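Local coordinates for protein HP1028 (Helicobacter pylori, PDB 4INN) that belongs to the lipocalin family of beta-barrel proteins and probably binds or transports a small ligand, at residues Y122-A127 against L134-S139; Y40-F45 against F150-L155; F62-I67 against V95-L100. The protein carries 1 engineered substitution. All blocks are in the same frame, centred on the assembly; numbering follows the deposited sequence.

Contact 1 (Y122-A127 against L134-S139); sequences YYVRVA and LEFTSS
V124 and F136 meet at an oblique angle on the barrel-interior face of a beta hairpin, the face they share with V126. The valine straddles the far end of the ring: CG1 lies 3.4 Å from F136 CE1, and CG2 is 3.7 Å from F136 CZ. With its CG anti to the backbone N (chi1 177°), F136 swings its ring toward the partner strand. V126 touches the same ring from further along, its CG2 3.8 Å from F136 CD1, while V126 CG1 turns to L134 CB. Branched valines suit this place: V124 sets both methyls on the end of the F136 ring, whereas V126 divides its pair between F136 and L134.

The other face is more polar. R125 and T137 run side by side in the same direction, and the threonine methyl CG2 sits 4.3 Å above the plane of the R125 guanidinium, over its centre. The arginine NE bonds to the carbonyl of W143 and T137 OG1 to T149, so R125 NE and T137 OG1 each find a partner beyond the hairpin. Six backbone hydrogen bonds join the strands in antiparallel register, the straightest from A127 N to E135 O (3.2 Å, 173° at the hydrogen).

Near one end, the edge of the Y122 ring faces S139 O. Y122 and S138 belong to the pocket holding a polyethylene glycol molecule, which probably came from crystallisation but may mark a binding pocket. Strand 107-115 flanks 120-128, strand 147-154 flanks 134-139, and across the interior V126 and F136 reach L100 and L97 of strand 95-104.

Contact 2 (Y40-F45 against F150-L155); sequences YQTQEF and FTWKRL
Q41 and K153 pair where the lipocalin barrel closes, the first strand lying antiparallel to the last. Q41 N donates to K153 O over 2.8 Å, and K153 N returns a longer bond to Q41 O.

The tight part lies on the inward side, where W152 and Y40 are buried. T42 lays its methyl over the face of the W152 indole: CG2 is 3.5 Å from the centroid of the six-membered ring and only 9° off its normal, a clear CH-pi contact. With chi1 at 71°, CG2 stands anti to the carbonyl carbon and so over the indole, while OG1 is bonded to the backbone N of S51. A flat, broad tryptophan suits a seam of this kind, since F136 stacks on it as well. At the margin of this packing Y40 CE1 lies 3.5 Å from R154 CG, with the ring and guanidinium planes nearly perpendicular. Both polar ends are anchored nearby, Y40 OH on L36 O and R154 NH2 on P37 O.

The outer side is looser. K153 bends back so that NZ makes only a weak bond to Q41 OE1, whereas Q41 NE2 bonds to S50 OG; a water lies within hydrogen-bonding distance of Q41 O. Beyond Q41 the chain leaves the strand, and pairing passes to side chains and water: a second water bridges Q43 O and W152 NE1, letting the indole N-H find a partner. F45 receives the edge of the pocket residue F150 on one face, an edge-to-face pair. Q43, extended from its backbone, replaces a lost strand partner with its amide oxygen: OE1 accepts from T151 N at 2.8 Å, almost straight at 174°.

Contact 3 (F62-I67 against V95-L100); sequences FYAYGI and VFLSDL
Y63 lies along S98 and D99 of the partner strand, and its side chain can be followed outward atom by atom. CB starts 3.5 Å from L97 O. CD1 then comes 3.5 Å from S98 CB, and CE1 also rests against this small side chain, which permits a broad ring to lie close. One face of the ring looks onto D99 N. At the tip, OH stands 3.8 Å from D99 OD1, with ring and carboxylate planes 65° apart.

Strands 61-69 and 95-104, neighbours in the lipocalin barrel, run antiparallel here, but the register slips by one residue between F62 and A64. F96 and L97 both face A64 in a classic beta bulge, and A64 O accepts from two amides, F96 N at 3.0 Å and L97 N at 3.3 Å. Alanine suits this position: its CB meets both L97 CB and the F96 ring, whose edge runs on toward the backbone of Y65 and G66. At the far end F62 N bonds to L100 O at 2.8 Å.

The pairing therefore rests on backbone hydrogen bonds, with largely apolar side chains filling in around them, and the doubly used carbonyl keeps the bulge bonded despite its extra residue.

Overall arrangement
All three contacts belong to one closed antiparallel barrel. Contact 3 lies closest to the chain centre and none of its touching residues is exposed; contacts 1 and 2 sit further out, each with a buried inner side and a more polar outer one. Contacts 1 and 2 are direct neighbours, because strands 134-139 and 147-154 are adjacent and bond through F136 N to F150 O and L134 N to W152 O. Contact 3 meets contact 1 across the interior, where L97 and L100 pack on F136, V124 and V126. Hairpin regularity marks contact 1, a bulge contact 3, and side-chain and water bridges the seam of contact 2.

Contact 1 (Y122-A127 against L134-S139)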
loop_
_atom_site.group_PDB
_atom_site.type_symbol
_atom_site.label_atom_id
_atom_site.label_comp_id
_atom_site.label_asym_id
_atom_site.label_seq_id
_atom_site.Cartn_x
_atom_site.Cartn_y
_atom_site.Cartn_z
ATOM N N TYR A 122 -9.490 1.972 6.034
ATOM C CA TYR A 122 -9.069 1.413 7.308
ATOM C C TYR A 122 -7.930 2.242 7.838
ATOM O O TYR A 122 -7.146 2.740 7.067
ATOM C CB TYR A 122 -8.532 0.002 7.135
ATOM C CG TYR A 122 -9.516 -0.989 6.642
ATOM C CD1 TYR A 122 -10.023 -1.971 7.478
ATOM C CD2 TYR A 122 -9.937 -0.969 5.313
ATOM C CE1 TYR A 122 -10.932 -2.894 7.013
ATOM C CE2 TYR A 122 -10.847 -1.901 4.841
ATOM C CZ TYR A 122 -11.337 -2.848 5.695
ATOM O OH TYR A 122 -12.217 -3.765 5.207
ATOM N N TYR A 123 -7.816 2.350 9.158
ATOM C CA TYR A 123 -6.671 2.992 9.768
ATOM C C TYR A 123 -5.497 2.025 9.709
ATOM O O TYR A 123 -5.676 0.834 9.910
ATOM C CB TYR A 123 -6.975 3.356 11.210
ATOM C CG TYR A 123 -8.132 4.293 11.365
ATOM C CD1 TYR A 123 -7.945 5.683 11.270
ATOM C CD2 TYR A 123 -9.426 3.813 11.625
ATOM C CE1 TYR A 123 -9.013 6.561 11.418
ATOM C CE2 TYR A 123 -10.489 4.685 11.796
ATOM C CZ TYR A 123 -10.272 6.057 11.682
ATOM O OH TYR A 123 -11.310 6.950 11.841
ATOM N N VAL A 124 -4.308 2.546 9.416
ATOM C CA VAL A 124 -3.125 1.720 9.221
ATOM C C VAL A 124 -1.970 2.207 10.093
ATOM O O VAL A 124 -1.720 3.433 10.179
ATOM C CB VAL A 124 -2.706 1.715 7.724
ATOM C CG1 VAL A 124 -1.325 1.105 7.524
ATOM C CG2 VAL A 124 -3.735 0.941 6.883
ATOM N N ARG A 125 -1.291 1.256 10.755
ATOM C CA ARG A 125 0.054 1.516 11.314
ATOM C C ARG A 125 1.052 0.428 10.870
ATOM O O ARG A 125 0.653 -0.637 10.449
ATOM C CB ARG A 125 0.075 1.756 12.834
ATOM C CG ARG A 125 -0.473 0.643 13.698
ATOM C CD ARG A 125 -0.304 1.015 15.151
ATOM N NE ARG A 125 -1.082 0.188 16.072
ATOM C CZ ARG A 125 -0.776 -1.045 16.497
ATOM N NH1 ARG A 125 0.298 -1.684 16.056
ATOM N NH2 ARG A 125 -1.584 -1.670 17.358
ATOM N N VAL A 126 2.338 0.766 10.898
ATOM C CA VAL A 126 3.361 -0.082 10.355
ATOM C C VAL A 126 4.597 -0.073 11.259
ATOM O O VAL A 126 5.035 0.975 11.729
ATOM C CB VAL A 126 3.786 0.348 8.921
ATOM C CG1 VAL A 126 4.906 -0.555 8.423
ATOM C CG2 VAL A 126 2.620 0.278 7.946
ATOM N N ALA A 127 5.125 -1.275 11.476
ATOM C CA ALA A 127 6.407 -1.489 12.129
ATOM C C ALA A 127 7.297 -2.192 11.097
ATOM O O ALA A 127 6.870 -3.164 10.493
ATOM C CB ALA A 127 6.216 -2.364 13.369
ATOM N N LEU A 134 7.624 -5.568 6.459
ATOM C CA LEU A 134 6.694 -4.783 7.232
ATOM C C LEU A 134 5.753 -5.689 7.971
ATOM O O LEU A 134 5.343 -6.728 7.457
ATOM C CB LEU A 134 5.870 -3.848 6.352
ATOM C CG LEU A 134 6.565 -2.937 5.349
ATOM C CD1 LEU A 134 5.504 -2.047 4.702
ATOM C CD2 LEU A 134 7.666 -2.070 5.938
ATOM N N GLU A 135 5.439 -5.288 9.192
ATOM C CA GLU A 135 4.288 -5.789 9.911
ATOM C C GLU A 135 3.224 -4.718 9.764
ATOM O O GLU A 135 3.329 -3.668 10.374
ATOM C CB GLU A 135 4.608 -6.023 11.374
ATOM C CG GLU A 135 5.849 -6.859 11.577
ATOM C CD GLU A 135 5.847 -7.542 12.924
ATOM O OE1 GLU A 135 5.927 -6.852 13.980
ATOM O OE2 GLU A 135 5.738 -8.789 12.916
ATOM N N PHE A 136 2.212 -5.003 8.950
ATOM C CA PHE A 136 1.270 -4.004 8.480
ATOM C C PHE A 136 -0.072 -4.235 9.164
ATOM O O PHE A 136 -0.729 -5.262 8.920
ATOM C CB PHE A 136 1.144 -4.146 6.966
ATOM C CG PHE A 136 0.156 -3.232 6.345
ATOM C CD1 PHE A 136 0.567 -2.058 5.760
ATOM C CD2 PHE A 136 -1.198 -3.563 6.304
ATOM C CE1 PHE A 136 -0.341 -1.208 5.173
ATOM C CE2 PHE A 136 -2.115 -2.708 5.711
ATOM C CZ PHE A 136 -1.682 -1.535 5.149
ATOM N N THR A 137 -0.462 -3.305 10.027
ATOM C CA THR A 137 -1.617 -3.494 10.887
ATOM C C THR A 137 -2.788 -2.701 10.386
ATOM O O THR A 137 -2.775 -1.487 10.420
ATOM C CB THR A 137 -1.349 -3.077 12.359
ATOM O OG1 THR A 137 -0.299 -3.883 12.935
ATOM C CG2 THR A 137 -2.658 -3.219 13.224
ATOM N N SER A 138 -3.825 -3.409 9.971
ATOM C CA SER A 138 -5.032 -2.811 9.402
ATOM C C SER A 138 -6.257 -2.926 10.344
ATOM O O SER A 138 -6.594 -4.018 10.801
ATOM C CB SER A 138 -5.322 -3.528 8.101
ATOM O OG SER A 138 -5.940 -2.644 7.203
ATOM N N SER A 139 -6.941 -1.818 10.596
ATOM C CA SER A 139 -7.913 -1.737 11.695
ATOM C C SER A 139 -9.097 -0.784 11.471
ATOM O O SER A 139 -9.137 -0.031 10.500
ATOM C CB SER A 139 -7.191 -1.249 12.942
ATOM O OG SER A 139 -6.917 0.144 12.827
#

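Contact 2 (Y40-F45 against F150-L155)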
loop_
_atom_site.group_PDB
_atom_site.type_symbol
_atom_site.label_atom_id
_atom_site.label_comp_id
_atom_site.label_asym_id
_atom_site.label_seq_id
_atom_site.Cartn_x
_atom_site.Cartn_y
_atom_site.Cartn_z
ATOM N N TYR A 40 7.029 -3.843 -1.934
ATOM C CA TYR A 40 6.748 -4.935 -1.036
ATOM C C TYR A 40 5.726 -5.832 -1.674
ATOM O O TYR A 40 5.048 -5.462 -2.628
ATOM C CB TYR A 40 6.198 -4.422 0.307
ATOM C CG TYR A 40 7.118 -3.500 1.032
ATOM C CD1 TYR A 40 7.928 -3.953 2.063
ATOM C CD2 TYR A 40 7.219 -2.187 0.652
ATOM C CE1 TYR A 40 8.819 -3.085 2.695
ATOM C CE2 TYR A 40 8.098 -1.317 1.275
ATOM C CZ TYR A 40 8.880 -1.761 2.298
ATOM O OH TYR A 40 9.715 -0.867 2.889
ATOM N N GLN A 41 5.629 -7.030 -1.156
ATOM C CA GLN A 41 4.626 -7.976 -1.644
ATOM C C GLN A 41 3.675 -8.231 -0.505
ATOM O O GLN A 41 4.089 -8.702 0.542
ATOM C CB GLN A 41 5.280 -9.294 -2.101
ATOM C CG GLN A 41 4.251 -10.292 -2.624
ATOM C CD GLN A 41 4.814 -11.673 -2.925
ATOM O OE1 GLN A 41 6.017 -11.852 -3.113
ATOM N NE2 GLN A 41 3.910 -12.659 -3.023
ATOM N N THR A 42 2.408 -7.925 -0.712
ATOM C CA THR A 42 1.415 -8.077 0.338
ATOM C C THR A 42 1.061 -9.541 0.581
ATOM O O THR A 42 1.486 -10.444 -0.146
ATOM C CB THR A 42 0.122 -7.337 -0.003
ATOM O OG1 THR A 42 -0.537 -8.037 -1.060
ATOM C CG2 THR A 42 0.398 -5.880 -0.407
ATOM N N GLN A 43 0.277 -9.770 1.618
ATOM C CA GLN A 43 -0.058 -11.100 2.062
ATOM C C GLN A 43 -1.445 -11.375 1.589
ATOM O O GLN A 43 -2.344 -10.595 1.813
ATOM C CB GLN A 43 -0.014 -11.171 3.596
ATOM C CG GLN A 43 0.010 -12.584 4.144
ATOM C CD GLN A 43 0.016 -12.653 5.667
ATOM O OE1 GLN A 43 0.792 -12.000 6.339
ATOM N NE2 GLN A 43 -0.849 -13.472 6.208
ATOM N N GLU A 44 -1.606 -12.488 0.906
ATOM C CA GLU A 44 -2.908 -13.032 0.578
ATOM C C GLU A 44 -3.775 -13.149 1.842
ATOM O O GLU A 44 -3.300 -13.627 2.871
ATOM C CB GLU A 44 -2.676 -14.410 -0.004
ATOM C CG GLU A 44 -3.919 -15.157 -0.428
ATOM C CD GLU A 44 -3.546 -16.420 -1.172
ATOM O OE1 GLU A 44 -2.755 -17.233 -0.614
ATOM O OE2 GLU A 44 -4.033 -16.574 -2.321
ATOM N N PHE A 45 -5.029 -12.699 1.747
ATOM C CA PHE A 45 -6.008 -12.836 2.818
ATOM C C PHE A 45 -7.397 -12.816 2.228
ATOM O O PHE A 45 -7.780 -11.821 1.616
ATOM C CB PHE A 45 -5.894 -11.692 3.813
ATOM C CG PHE A 45 -6.901 -11.761 4.935
ATOM C CD1 PHE A 45 -6.875 -12.812 5.837
ATOM C CD2 PHE A 45 -7.859 -10.766 5.090
ATOM C CE1 PHE A 45 -7.792 -12.885 6.864
ATOM C CE2 PHE A 45 -8.781 -10.824 6.112
ATOM C CZ PHE A 45 -8.752 -11.887 7.008
ATOM N N PHE A 150 -0.485 -8.118 9.245
ATOM C CA PHE A 150 -0.054 -8.955 8.127
ATOM C C PHE A 150 1.426 -8.756 7.908
ATOM O O PHE A 150 2.002 -7.738 8.331
ATOM C CB PHE A 150 -0.789 -8.506 6.881
ATOM C CG PHE A 150 -2.304 -8.667 6.945
ATOM C CD1 PHE A 150 -2.893 -9.844 6.588
ATOM C CD2 PHE A 150 -3.122 -7.594 7.301
ATOM C CE1 PHE A 150 -4.262 -9.979 6.604
ATOM C CE2 PHE A 150 -4.484 -7.717 7.343
ATOM C CZ PHE A 150 -5.066 -8.920 6.997
ATOM N N THR A 151 2.083 -9.670 7.225
ATOM C CA THR A 151 3.461 -9.361 6.889
ATOM C C THR A 151 3.729 -9.212 5.383
ATOM O O THR A 151 3.426 -10.078 4.586
ATOM C CB THR A 151 4.511 -10.154 7.712
ATOM O OG1 THR A 151 5.543 -10.641 6.853
ATOM C CG2 THR A 151 3.902 -11.258 8.480
ATOM N N TRP A 152 4.288 -8.060 5.032
ATOM C CA TRP A 152 4.552 -7.649 3.657
ATOM C C TRP A 152 6.063 -7.734 3.424
ATOM O O TRP A 152 6.811 -7.028 4.103
ATOM C CB TRP A 152 4.099 -6.199 3.475
ATOM C CG TRP A 152 2.621 -6.024 3.459
ATOM C CD1 TRP A 152 1.700 -6.886 3.930
ATOM C CD2 TRP A 152 1.899 -4.904 2.956
ATOM N NE1 TRP A 152 0.441 -6.405 3.731
ATOM C CE2 TRP A 152 0.529 -5.179 3.140
ATOM C CE3 TRP A 152 2.275 -3.704 2.339
ATOM C CZ2 TRP A 152 -0.480 -4.304 2.743
ATOM C CZ3 TRP A 152 1.275 -2.820 1.939
ATOM C CH2 TRP A 152 -0.097 -3.131 2.141
ATOM N N LYS A 153 6.500 -8.608 2.510
ATOM C CA LYS A 153 7.914 -8.812 2.278
ATOM C C LYS A 153 8.480 -7.683 1.455
ATOM O O LYS A 153 7.909 -7.311 0.443
ATOM C CB LYS A 153 8.197 -10.108 1.501
ATOM C CG LYS A 153 8.451 -11.349 2.348
ATOM C CD LYS A 153 7.306 -12.360 2.226
ATOM C CE LYS A 153 7.427 -13.215 0.962
ATOM N NZ LYS A 153 6.252 -13.149 0.019
ATOM N N ARG A 154 9.643 -7.184 1.858
ATOM C CA ARG A 154 10.378 -6.257 1.040
ATOM C C ARG A 154 11.066 -6.963 -0.111
ATOM O O ARG A 154 11.679 -7.997 0.079
ATOM C CB ARG A 154 11.421 -5.522 1.853
ATOM C CG ARG A 154 11.767 -4.232 1.155
ATOM C CD ARG A 154 13.011 -3.639 1.694
ATOM N NE ARG A 154 13.457 -2.567 0.822
ATOM C CZ ARG A 154 13.080 -1.307 0.913
ATOM N NH1 ARG A 154 12.202 -0.921 1.832
ATOM N NH2 ARG A 154 13.574 -0.434 0.063
ATOM N N LEU A 155 10.978 -6.399 -1.306
ATOM C CA LEU A 155 11.720 -6.914 -2.441
ATOM C C LEU A 155 13.046 -6.194 -2.596
ATOM O O LEU A 155 13.159 -4.991 -2.362
ATOM C CB LEU A 155 10.930 -6.717 -3.712
ATOM C CG LEU A 155 9.978 -7.830 -4.100
ATOM C CD1 LEU A 155 9.149 -8.330 -2.964
ATOM C CD2 LEU A 155 9.120 -7.306 -5.244
HETATM O O HOH W 1 3.731 -11.560 1.583
HETATM O O HOH W 2 -2.037 -8.145 3.094
#

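Contact 3 (F62-I67 against V95-L100)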
loop_
_atom_site.group_PDB
_atom_site.type_symbol
_atom_site.label_atom_id
_atom_site.label_comp_id
_atom_site.label_asym_id
_atom_site.label_seq_id
_atom_site.Cartn_x
_atom_site.Cartn_y
_atom_site.Cartn_z
ATOM N N PHE A 62 4.345 9.305 4.359
ATOM C CA PHE A 62 4.472 8.144 3.472
ATOM C C PHE A 62 3.144 7.705 2.915
ATOM O O PHE A 62 2.116 7.817 3.587
ATOM C CB PHE A 62 5.207 7.021 4.193
ATOM C CG PHE A 62 6.585 7.436 4.594
ATOM C CD1 PHE A 62 7.662 7.247 3.728
ATOM C CD2 PHE A 62 6.795 8.170 5.781
ATOM C CE1 PHE A 62 8.921 7.686 4.094
ATOM C CE2 PHE A 62 8.064 8.623 6.118
ATOM C CZ PHE A 62 9.120 8.384 5.282
ATOM N N TYR A 63 3.195 7.249 1.666
ATOM C CA TYR A 63 2.026 6.885 0.906
ATOM C C TYR A 63 2.323 5.563 0.200
ATOM O O TYR A 63 3.470 5.185 0.118
ATOM C CB TYR A 63 1.752 7.955 -0.161
ATOM C CG TYR A 63 1.481 9.334 0.354
ATOM C CD1 TYR A 63 0.185 9.812 0.454
ATOM C CD2 TYR A 63 2.528 10.172 0.741
ATOM C CE1 TYR A 63 -0.078 11.075 0.939
ATOM C CE2 TYR A 63 2.285 11.436 1.224
ATOM C CZ TYR A 63 0.984 11.876 1.317
ATOM O OH TYR A 63 0.751 13.127 1.806
ATOM N N ALA A 64 1.302 4.892 -0.343
ATOM C CA ALA A 64 1.520 3.731 -1.201
ATOM C C ALA A 64 0.495 3.610 -2.336
ATOM O O ALA A 64 -0.675 4.016 -2.176
ATOM C CB ALA A 64 1.511 2.455 -0.372
ATOM N N TYR A 65 0.935 3.032 -3.464
ATOM C CA TYR A 65 0.040 2.731 -4.597
ATOM C C TYR A 65 0.294 1.295 -5.065
ATOM O O TYR A 65 1.301 0.702 -4.705
ATOM C CB TYR A 65 0.243 3.727 -5.751
ATOM C CG TYR A 65 1.547 3.529 -6.504
ATOM C CD1 TYR A 65 1.630 2.633 -7.554
ATOM C CD2 TYR A 65 2.683 4.235 -6.163
ATOM C CE1 TYR A 65 2.805 2.442 -8.244
ATOM C CE2 TYR A 65 3.881 4.033 -6.851
ATOM C CZ TYR A 65 3.938 3.124 -7.876
ATOM O OH TYR A 65 5.116 2.911 -8.539
ATOM N N GLY A 66 -0.625 0.715 -5.831
ATOM C CA GLY A 66 -0.504 -0.690 -6.242
ATOM C C GLY A 66 0.128 -0.789 -7.619
ATOM O O GLY A 66 -0.148 0.019 -8.478
ATOM N N ILE A 67 0.983 -1.776 -7.830
ATOM C CA ILE A 67 1.656 -1.928 -9.100
ATOM C C ILE A 67 0.931 -2.986 -9.931
ATOM O O ILE A 67 0.420 -2.693 -10.999
ATOM C CB ILE A 67 3.139 -2.285 -8.867
ATOM C CG1 ILE A 67 3.877 -1.058 -8.335
ATOM C CG2 ILE A 67 3.794 -2.827 -10.140
ATOM C CD1 ILE A 67 5.248 -1.386 -7.825
ATOM N N VAL A 95 -3.073 5.786 -5.467
ATOM C CA VAL A 95 -2.805 5.834 -4.061
ATOM C C VAL A 95 -3.944 5.264 -3.268
ATOM O O VAL A 95 -5.054 5.788 -3.298
ATOM C CB VAL A 95 -2.595 7.270 -3.604
ATOM C CG1 VAL A 95 -2.586 7.351 -2.089
ATOM C CG2 VAL A 95 -1.309 7.819 -4.198
ATOM N N PHE A 96 -3.655 4.192 -2.537
ATOM C CA PHE A 96 -4.633 3.603 -1.617
ATOM C C PHE A 96 -4.252 3.832 -0.162
ATOM O O PHE A 96 -5.090 3.645 0.723
ATOM C CB PHE A 96 -4.814 2.110 -1.897
ATOM C CG PHE A 96 -3.644 1.264 -1.500
ATOM C CD1 PHE A 96 -3.588 0.696 -0.250
ATOM C CD2 PHE A 96 -2.619 1.033 -2.392
ATOM C CE1 PHE A 96 -2.523 -0.053 0.133
ATOM C CE2 PHE A 96 -1.521 0.269 -2.019
ATOM C CZ PHE A 96 -1.472 -0.271 -0.742
ATOM N N LEU A 97 -3.004 4.231 0.093
ATOM C CA LEU A 97 -2.534 4.467 1.459
ATOM C C LEU A 97 -1.925 5.844 1.528
ATOM O O LEU A 97 -1.134 6.211 0.685
ATOM C CB LEU A 97 -1.517 3.403 1.866
ATOM C CG LEU A 97 -0.740 3.467 3.189
ATOM C CD1 LEU A 97 -1.555 3.990 4.351
ATOM C CD2 LEU A 97 -0.290 2.073 3.562
ATOM N N SER A 98 -2.306 6.606 2.535
ATOM C CA SER A 98 -1.812 7.955 2.713
ATOM C C SER A 98 -1.665 8.302 4.180
ATOM O O SER A 98 -2.233 7.637 5.043
ATOM C CB SER A 98 -2.766 8.944 2.044
ATOM O OG SER A 98 -4.073 8.425 2.046
ATOM N N ASP A 99 -0.831 9.319 4.414
ATOM C CA ASP A 99 -0.699 10.066 5.658
ATOM C C ASP A 99 0.052 9.344 6.754
ATOM O O ASP A 99 -0.082 9.687 7.930
ATOM C CB ASP A 99 -2.063 10.603 6.149
ATOM C CG ASP A 99 -2.643 11.733 5.242
ATOM O OD1 ASP A 99 -1.907 12.405 4.444
ATOM O OD2 ASP A 99 -3.874 11.937 5.338
ATOM N N LEU A 100 0.893 8.384 6.388
ATOM C CA LEU A 100 1.714 7.680 7.403
ATOM C C LEU A 100 2.841 8.566 7.881
ATOM O O LEU A 100 3.596 9.068 7.068
ATOM C CB LEU A 100 2.327 6.388 6.865
ATOM C CG LEU A 100 1.611 5.073 7.137
ATOM C CD1 LEU A 100 2.432 3.971 6.507
ATOM C CD2 LEU A 100 1.429 4.803 8.612
#